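Local coordinates for fucolectin-related protein (Streptococcus pneumoniae, PDB 2WMF), which probably hydrolyses host blood group carbohydrate antigens as the catalytic module of a family 98 glycoside hydrolase, at residues R334-F339 with S412-L417; G355-D360 with H372-I377. All coordinates share one frame; numbering follows the deposited sequence.

Interaction 1 of 2, residues R334-F339 with S412-L417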
ATOM      1  N   ARG A 334       4.330 -20.692  -4.512  1.00  9.82           N
ATOM      2  CA  ARG A 334       3.974 -20.252  -5.867  1.00  9.96           C
ATOM      3  C   ARG A 334       5.178 -19.692  -6.652  1.00  9.69           C
ATOM      4  O   ARG A 334       5.061 -19.389  -7.847  1.00  9.85           O
ATOM      5  CB  ARG A 334       2.861 -19.191  -5.799  1.00 10.11           C
ATOM      6  CG  ARG A 334       3.399 -17.801  -5.504  1.00 10.38           C
ATOM      7  CD  ARG A 334       2.320 -16.837  -5.128  1.00  9.14           C
ATOM      8  NE  ARG A 334       2.865 -15.512  -4.877  1.00  7.95           N
ATOM      9  CZ  ARG A 334       2.165 -14.454  -4.473  1.00  7.40           C
ATOM     10  NH1 ARG A 334       0.872 -14.556  -4.229  1.00  9.22           N
ATOM     11  NH2 ARG A 334       2.800 -13.293  -4.340  1.00  8.39           N
ATOM     12  N   THR A 335       6.321 -19.541  -5.978  1.00  9.47           N
ATOM     13  CA  THR A 335       7.486 -18.883  -6.588  1.00 10.47           C
ATOM     14  C   THR A 335       8.265 -19.869  -7.446  1.00 11.50           C
ATOM     15  O   THR A 335       8.793 -20.853  -6.947  1.00 13.06           O
ATOM     16  CB  THR A 335       8.376 -18.228  -5.494  1.00 10.51           C
ATOM     17  OG1 THR A 335       7.616 -17.236  -4.761  1.00  9.07           O
ATOM     18  CG2 THR A 335       9.591 -17.547  -6.102  1.00 10.11           C
ATOM     19  N   LYS A 336       8.333 -19.595  -8.746  1.00 11.04           N
ATOM     20  CA  LYS A 336       9.084 -20.447  -9.676  1.00 11.58           C
ATOM     21  C   LYS A 336      10.529 -19.991  -9.933  1.00 11.07           C
ATOM     22  O   LYS A 336      11.363 -20.778 -10.402  1.00 11.23           O
ATOM     23  CB  LYS A 336       8.349 -20.558 -11.010  1.00 12.48           C
ATOM     24  CG  LYS A 336       6.866 -20.955 -10.942  1.00 16.15           C
ATOM     25  CD  LYS A 336       6.628 -22.249 -10.262  1.00 18.86           C
ATOM     26  CE  LYS A 336       5.112 -22.493 -10.205  1.00 19.76           C
ATOM     27  NZ  LYS A 336       4.790 -23.819  -9.601  1.00 23.43           N
ATOM     28  N   ALA A 337      10.808 -18.719  -9.688  1.00 10.14           N
ATOM     29  CA  ALA A 337      12.159 -18.169  -9.812  1.00 10.16           C
ATOM     30  C   ALA A 337      12.328 -17.012  -8.856  1.00 10.58           C
ATOM     31  O   ALA A 337      11.353 -16.325  -8.531  1.00  9.85           O
ATOM     32  CB  ALA A 337      12.433 -17.648 -11.261  1.00 11.14           C
ATOM     33  N   VAL A 338      13.582 -16.819  -8.400  1.00 10.72           N
ATOM     34  CA  VAL A 338      13.983 -15.633  -7.655  1.00  9.93           C
ATOM     35  C   VAL A 338      15.198 -15.034  -8.315  1.00 10.05           C
ATOM     36  O   VAL A 338      15.933 -15.725  -9.047  1.00 11.10           O
ATOM     37  CB  VAL A 338      14.309 -15.922  -6.151  1.00  9.03           C
ATOM     38  CG1 VAL A 338      13.128 -16.542  -5.474  1.00 10.30           C
ATOM     39  CG2 VAL A 338      15.571 -16.805  -5.968  1.00 10.04           C
ATOM     40  N   PHE A 339      15.397 -13.743  -8.097  1.00 10.25           N
ATOM     41  CA  PHE A 339      16.624 -13.082  -8.515  1.00  9.52           C
ATOM     42  C   PHE A 339      17.454 -12.831  -7.263  1.00 10.00           C
ATOM     43  O   PHE A 339      17.011 -12.116  -6.342  1.00 10.29           O
ATOM     44  CB  PHE A 339      16.354 -11.774  -9.233  1.00  9.88           C
ATOM     45  CG  PHE A 339      17.617 -11.113  -9.761  1.00  9.70           C
ATOM     46  CD1 PHE A 339      18.065 -11.354 -11.058  1.00 11.95           C
ATOM     47  CD2 PHE A 339      18.385 -10.316  -8.938  1.00 11.43           C
ATOM     48  CE1 PHE A 339      19.225 -10.778 -11.524  1.00 12.81           C
ATOM     49  CE2 PHE A 339      19.565  -9.749  -9.387  1.00 10.60           C
ATOM     50  CZ  PHE A 339      19.980  -9.979 -10.677  1.00 10.20           C
ATOM     51  N   SER A 412       8.775 -19.806 -19.564  1.00 12.11           N
ATOM     52  CA  SER A 412       8.868 -21.269 -19.514  1.00 12.61           C
ATOM     53  C   SER A 412       8.598 -21.832 -18.103  1.00 13.18           C
ATOM     54  O   SER A 412       8.345 -23.027 -17.949  1.00 14.68           O
ATOM     55  CB  SER A 412      10.219 -21.772 -20.051  1.00 12.64           C
ATOM     56  OG  SER A 412      11.268 -21.656 -19.118  1.00 13.28           O
ATOM     57  N   LEU A 413       8.691 -20.955 -17.104  1.00 12.44           N
ATOM     58  CA  LEU A 413       8.457 -21.294 -15.712  1.00 11.65           C
ATOM     59  C   LEU A 413       7.087 -20.880 -15.171  1.00 11.23           C
ATOM     60  O   LEU A 413       6.519 -21.577 -14.335  1.00 12.71           O
ATOM     61  CB  LEU A 413       9.566 -20.703 -14.817  1.00 11.84           C
ATOM     62  CG  LEU A 413      11.012 -21.011 -15.133  1.00 13.34           C
ATOM     63  CD1 LEU A 413      11.906 -20.261 -14.146  1.00 13.80           C
ATOM     64  CD2 LEU A 413      11.267 -22.522 -15.056  1.00 15.72           C
ATOM     65  N   TYR A 414       6.592 -19.723 -15.618  1.00  9.74           N
ATOM     66  CA  TYR A 414       5.319 -19.194 -15.194  1.00 10.40           C
ATOM     67  C   TYR A 414       4.389 -19.258 -16.404  1.00 10.54           C
ATOM     68  O   TYR A 414       4.521 -18.465 -17.317  1.00 11.10           O
ATOM     69  CB  TYR A 414       5.478 -17.726 -14.775  1.00 10.37           C
ATOM     70  CG  TYR A 414       6.220 -17.517 -13.483  1.00  9.61           C
ATOM     71  CD1 TYR A 414       5.533 -17.464 -12.269  1.00  8.45           C
ATOM     72  CD2 TYR A 414       7.597 -17.324 -13.462  1.00  8.41           C
ATOM     73  CE1 TYR A 414       6.209 -17.237 -11.067  1.00  8.79           C
ATOM     74  CE2 TYR A 414       8.270 -17.108 -12.246  1.00  9.34           C
ATOM     75  CZ  TYR A 414       7.558 -17.061 -11.054  1.00  8.91           C
ATOM     76  OH  TYR A 414       8.247 -16.888  -9.846  1.00 11.40           O
ATOM     77  N   PRO A 415       3.444 -20.196 -16.417  1.00 11.10           N
ATOM     78  CA  PRO A 415       2.528 -20.251 -17.559  1.00 10.61           C
ATOM     79  C   PRO A 415       1.636 -19.031 -17.701  1.00 10.47           C
ATOM     80  O   PRO A 415       1.323 -18.342 -16.714  1.00 10.37           O
ATOM     81  CB  PRO A 415       1.665 -21.463 -17.257  1.00 11.88           C
ATOM     82  CG  PRO A 415       1.877 -21.769 -15.881  1.00 14.94           C
ATOM     83  CD  PRO A 415       3.199 -21.274 -15.455  1.00 11.50           C
ATOM     84  N   LYS A 416       1.233 -18.777 -18.935  1.00 11.77           N
ATOM     85  CA  LYS A 416       0.300 -17.680 -19.221  1.00 11.32           C
ATOM     86  C   LYS A 416      -1.095 -18.131 -18.781  1.00 11.14           C
ATOM     87  O   LYS A 416      -1.551 -19.232 -19.163  1.00 10.87           O
ATOM     88  CB  LYS A 416       0.329 -17.312 -20.720  1.00 11.87           C
ATOM     89  CG  LYS A 416      -0.401 -15.997 -21.031  1.00 13.78           C
ATOM     90  CD  LYS A 416      -0.363 -15.700 -22.518  1.00 15.57           C
ATOM     91  CE  LYS A 416      -1.198 -14.515 -22.849  1.00 18.48           C
ATOM     92  NZ  LYS A 416      -1.051 -14.059 -24.267  1.00 21.17           N
ATOM     93  N   LEU A 417      -1.737 -17.303 -17.958  1.00 10.28           N
ATOM     94  CA  LEU A 417      -3.001 -17.679 -17.330  1.00  9.40           C
ATOM     95  C   LEU A 417      -4.245 -16.948 -17.814  1.00  9.74           C
ATOM     96  O   LEU A 417      -5.355 -17.344 -17.472  1.00  9.71           O
ATOM     97  CB  LEU A 417      -2.926 -17.519 -15.803  1.00  9.19           C
ATOM     98  CG  LEU A 417      -1.778 -18.239 -15.102  1.00  9.64           C
ATOM     99  CD1 LEU A 417      -1.814 -18.078 -13.572  1.00 10.00           C
ATOM    100  CD2 LEU A 417      -1.748 -19.754 -15.505  1.00 11.94           C
TER
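K336 lays its CB over one face of the Y414 ring, a CH-pi contact 3.8 Å from CB to the ring centroid. The contact belongs to the small three-stranded parallel sheet that accompanies the barrel of this glycoside hydrolase. It joins the start of strand 337-340 to the turn that leaves helix 406-413. Chi1 of -51° puts K336 CG beside its own backbone N, 3.5 Å from L413 O. The bend at chi2 then leads the amine end away from the contact. Y414 reaches in with its hydroxyl. Two successive backbone amides donate to this one oxygen: K336 N to Y414 OH at 2.9 Å and A337 N to Y414 OH at 3.2 Å. Neither bond is straight, with N-H...O angles of 141° and 152°. The shared acceptor fixes the phenol end where the chain passes from loop into strand. T335 turns its OG1 to V331 O instead, and its methyl CG2 lies alongside the Y414 hydroxyl. Y414 O receives R370 NE, so the residue is tied at its backbone as well. L413 CD1 rests against A337 CB at 3.9 Å.

Interaction 2 of 2, residues G355-D360 with H372-I377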
ATOM      1  N   GLY A 355       8.979  -5.874 -20.323  1.00 15.68           N
ATOM      2  CA  GLY A 355       8.603  -7.156 -20.898  1.00 14.85           C
ATOM      3  C   GLY A 355       8.046  -8.207 -19.999  1.00 14.94           C
ATOM      4  O   GLY A 355       7.509  -9.201 -20.475  1.00 15.70           O
ATOM      5  N   LEU A 356       8.167  -7.995 -18.687  1.00 12.75           N
ATOM      6  CA  LEU A 356       7.639  -8.924 -17.703  1.00 13.57           C
ATOM      7  C   LEU A 356       6.394  -8.366 -17.109  1.00 12.33           C
ATOM      8  O   LEU A 356       5.283  -8.818 -17.432  1.00 12.04           O
ATOM      9  CB  LEU A 356       8.675  -9.266 -16.585  1.00 12.87           C
ATOM     10  CG  LEU A 356       9.840 -10.106 -17.020  1.00 12.90           C
ATOM     11  CD1 LEU A 356      10.917 -10.115 -15.906  1.00 13.42           C
ATOM     12  CD2 LEU A 356       9.328 -11.506 -17.451  1.00 14.10           C
ATOM     13  N   TYR A 357       6.528  -7.339 -16.268  1.00 11.01           N
ATOM     14  CA  TYR A 357       5.355  -6.871 -15.590  1.00 10.90           C
ATOM     15  C   TYR A 357       5.268  -5.436 -15.150  1.00  9.38           C
ATOM     16  O   TYR A 357       4.259  -5.038 -14.563  1.00  9.96           O
ATOM     17  CB  TYR A 357       5.036  -7.787 -14.458  1.00 10.10           C
ATOM     18  CG  TYR A 357       5.953  -7.843 -13.249  1.00  9.98           C
ATOM     19  CD1 TYR A 357       5.911  -6.877 -12.261  1.00 10.93           C
ATOM     20  CD2 TYR A 357       6.771  -8.943 -13.032  1.00  9.59           C
ATOM     21  CE1 TYR A 357       6.730  -6.977 -11.110  1.00  9.34           C
ATOM     22  CE2 TYR A 357       7.575  -9.050 -11.872  1.00  8.05           C
ATOM     23  CZ  TYR A 357       7.509  -8.079 -10.921  1.00  8.45           C
ATOM     24  OH  TYR A 357       8.252  -8.218  -9.775  1.00  8.43           O
ATOM     25  N   SER A 358       6.294  -4.644 -15.444  1.00  9.49           N
ATOM     26  CA  SER A 358       6.182  -3.201 -15.273  1.00 10.06           C
ATOM     27  C   SER A 358       6.959  -2.516 -16.387  1.00 10.99           C
ATOM     28  O   SER A 358       8.196  -2.670 -16.498  1.00 12.20           O
ATOM     29  CB  SER A 358       6.728  -2.703 -13.917  1.00  9.90           C
ATOM     30  OG  SER A 358       6.598  -1.277 -13.843  1.00 11.30           O
ATOM     31  N   ASN A 359       6.227  -1.720 -17.172  1.00 11.34           N
ATOM     32  CA  ASN A 359       6.822  -0.877 -18.210  1.00 11.35           C
ATOM     33  C   ASN A 359       7.362   0.433 -17.630  1.00 11.32           C
ATOM     34  O   ASN A 359       8.069   1.189 -18.323  1.00 14.20           O
ATOM     35  CB  ASN A 359       5.784  -0.547 -19.307  1.00 12.40           C
ATOM     36  CG  ASN A 359       5.251  -1.779 -20.067  1.00 13.93           C
ATOM     37  OD1 ASN A 359       4.075  -1.795 -20.490  1.00 20.44           O
ATOM     38  ND2 ASN A 359       6.106  -2.774 -20.284  1.00 14.63           N
ATOM     39  N   ASP A 360       7.019   0.738 -16.362  1.00 10.39           N
ATOM     40  CA  ASP A 360       7.275   2.068 -15.819  1.00 10.64           C
ATOM     41  C   ASP A 360       7.423   2.011 -14.299  1.00  9.52           C
ATOM     42  O   ASP A 360       6.429   2.069 -13.553  1.00 10.54           O
ATOM     43  CB  ASP A 360       6.111   3.008 -16.140  1.00 11.55           C
ATOM     44  CG  ASP A 360       6.356   4.448 -15.685  1.00 12.04           C
ATOM     45  OD1 ASP A 360       7.419   4.768 -15.111  1.00 10.74           O
ATOM     46  OD2 ASP A 360       5.425   5.266 -15.875  1.00 18.07           O
ATOM     47  N   HIS A 372       3.571 -12.774 -10.435  1.00  8.59           N
ATOM     48  CA  HIS A 372       3.398 -12.161  -9.127  1.00  8.74           C
ATOM     49  C   HIS A 372       4.447 -11.053  -8.976  1.00  8.63           C
ATOM     50  O   HIS A 372       4.937 -10.555  -9.975  1.00  9.53           O
ATOM     51  CB  HIS A 372       3.525 -13.222  -8.013  1.00 10.48           C
ATOM     52  CG  HIS A 372       2.751 -14.471  -8.298  1.00  8.90           C
ATOM     53  ND1 HIS A 372       1.383 -14.529  -8.153  1.00  9.25           N
ATOM     54  CD2 HIS A 372       3.144 -15.690  -8.746  1.00 10.09           C
ATOM     55  CE1 HIS A 372       0.957 -15.726  -8.535  1.00 10.12           C
ATOM     56  NE2 HIS A 372       2.004 -16.461  -8.878  1.00  9.48           N
ATOM     57  N   ILE A 373       4.779 -10.686  -7.751  1.00  8.34           N
ATOM     58  CA  ILE A 373       6.043  -9.953  -7.480  1.00  7.82           C
ATOM     59  C   ILE A 373       7.181 -11.002  -7.506  1.00  7.56           C
ATOM     60  O   ILE A 373       7.161 -11.989  -6.735  1.00  8.10           O
ATOM     61  CB  ILE A 373       6.030  -9.240  -6.113  1.00  7.18           C
ATOM     62  CG1 ILE A 373       5.086  -8.026  -6.161  1.00  6.43           C
ATOM     63  CG2 ILE A 373       7.430  -8.809  -5.707  1.00  7.65           C
ATOM     64  CD1 ILE A 373       4.673  -7.506  -4.764  1.00  8.55           C
ATOM     65  N   LEU A 374       8.142 -10.839  -8.410  1.00  7.70           N
ATOM     66  CA  LEU A 374       9.313 -11.732  -8.464  1.00  7.95           C
ATOM     67  C   LEU A 374      10.257 -11.355  -7.285  1.00  8.17           C
ATOM     68  O   LEU A 374      10.690 -10.206  -7.181  1.00  8.81           O
ATOM     69  CB  LEU A 374      10.036 -11.577  -9.797  1.00  8.48           C
ATOM     70  CG  LEU A 374       9.519 -12.384 -10.966  1.00 13.77           C
ATOM     71  CD1 LEU A 374      10.140 -11.920 -12.290  1.00 15.21           C
ATOM     72  CD2 LEU A 374       9.864 -13.890 -10.719  1.00 15.04           C
ATOM     73  N   PRO A 375      10.488 -12.265  -6.329  1.00  7.91           N
ATOM     74  CA  PRO A 375      11.373 -11.907  -5.209  1.00  7.61           C
ATOM     75  C   PRO A 375      12.817 -11.626  -5.635  1.00  8.31           C
ATOM     76  O   PRO A 375      13.390 -12.352  -6.494  1.00  8.86           O
ATOM     77  CB  PRO A 375      11.313 -13.160  -4.308  1.00  8.19           C
ATOM     78  CG  PRO A 375      10.043 -13.863  -4.694  1.00  8.62           C
ATOM     79  CD  PRO A 375       9.974 -13.643  -6.182  1.00  8.12           C
ATOM     80  N   VAL A 376      13.381 -10.565  -5.053  1.00  7.49           N
ATOM     81  CA  VAL A 376      14.799 -10.308  -5.105  1.00  7.35           C
ATOM     82  C   VAL A 376      15.362 -10.637  -3.741  1.00  7.66           C
ATOM     83  O   VAL A 376      14.866 -10.130  -2.728  1.00  8.47           O
ATOM     84  CB  VAL A 376      15.136  -8.842  -5.520  1.00  7.46           C
ATOM     85  CG1 VAL A 376      16.620  -8.528  -5.223  1.00  8.13           C
ATOM     86  CG2 VAL A 376      14.857  -8.642  -6.972  1.00  7.77           C
ATOM     87  N   ILE A 377      16.351 -11.531  -3.728  1.00  7.98           N
ATOM     88  CA  ILE A 377      16.995 -11.931  -2.488  1.00  8.24           C
ATOM     89  C   ILE A 377      18.338 -11.181  -2.351  1.00  8.19           C
ATOM     90  O   ILE A 377      19.147 -11.133  -3.268  1.00  9.00           O
ATOM     91  CB  ILE A 377      17.229 -13.465  -2.433  1.00  7.37           C
ATOM     92  CG1 ILE A 377      15.942 -14.256  -2.786  1.00  8.27           C
ATOM     93  CG2 ILE A 377      17.758 -13.878  -1.003  1.00  9.10           C
ATOM     94  CD1 ILE A 377      14.741 -13.934  -1.867  1.00  9.84           C
TER
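Chi1 of 69° sets the Y357 ring between its own backbone N and carbonyl carbon, and from there the phenol points at the chain of 372-374. On the other side, L374 holds CG anti to its carbonyl carbon (chi1 -85°), which brings its branch to the rim of that ring. The polar link is a single bond: L374 N donates to Y357 OH at 3.0 Å, with an N-H...O angle of 157°. The bond secures the end of the phenol in a buried place and satisfies the L374 amide just before strand 376-377 begins. H372 O lies over one face of the ring, 3.6 Å from Y357 CE2 and displaced toward the rim. L374 CG comes in the ring plane, at the edge. Its CD1 then stands 3.9 Å from Y357 CE2. I373 CA passes close to the hydroxyl, 3.6 Å from Y357 OH. L356 adds a smaller apolar contact. Its side chain crosses that of L374 at about a right angle, and L356 CD1 meets L374 CD1 at 4.1 Å. Farther along the loop, S358 OG accepts from D360 N in an ST turn. Y366 and Y353 make edge-to-face contacts with Y357, so the tyrosine is part of an aromatic cluster. The contact thus fastens the long loop between strands 337-340 and 376-377 to its own end. Helix 219-231 touches Y357 and I373 through S224 and S227, while L410 of helix 406-413 packs on L356 and L374.

How the interactions relate
The centres of interactions 1 and 2 lie about 11 Å apart, on the same side of the chain's centre. Along the chain they are nested: 355-360 and 372-377 both fall between 334-339 and 412-417. Strands 337-340 and 376-377 are parallel neighbours in the three-stranded sheet, which 394-396 completes. Probable backbone hydrogen bonds join them, F339 N to P375 O at 2.9 Å and I377 N to F339 O at 2.8 Å. Y414 and L374 also pack together, as do R334 and H372. Interaction 2 ties the loop between the two strands to the residues leading into strand 376-377, and interaction 1 ties the exit of helix 406-413 to the start of strand 337-340.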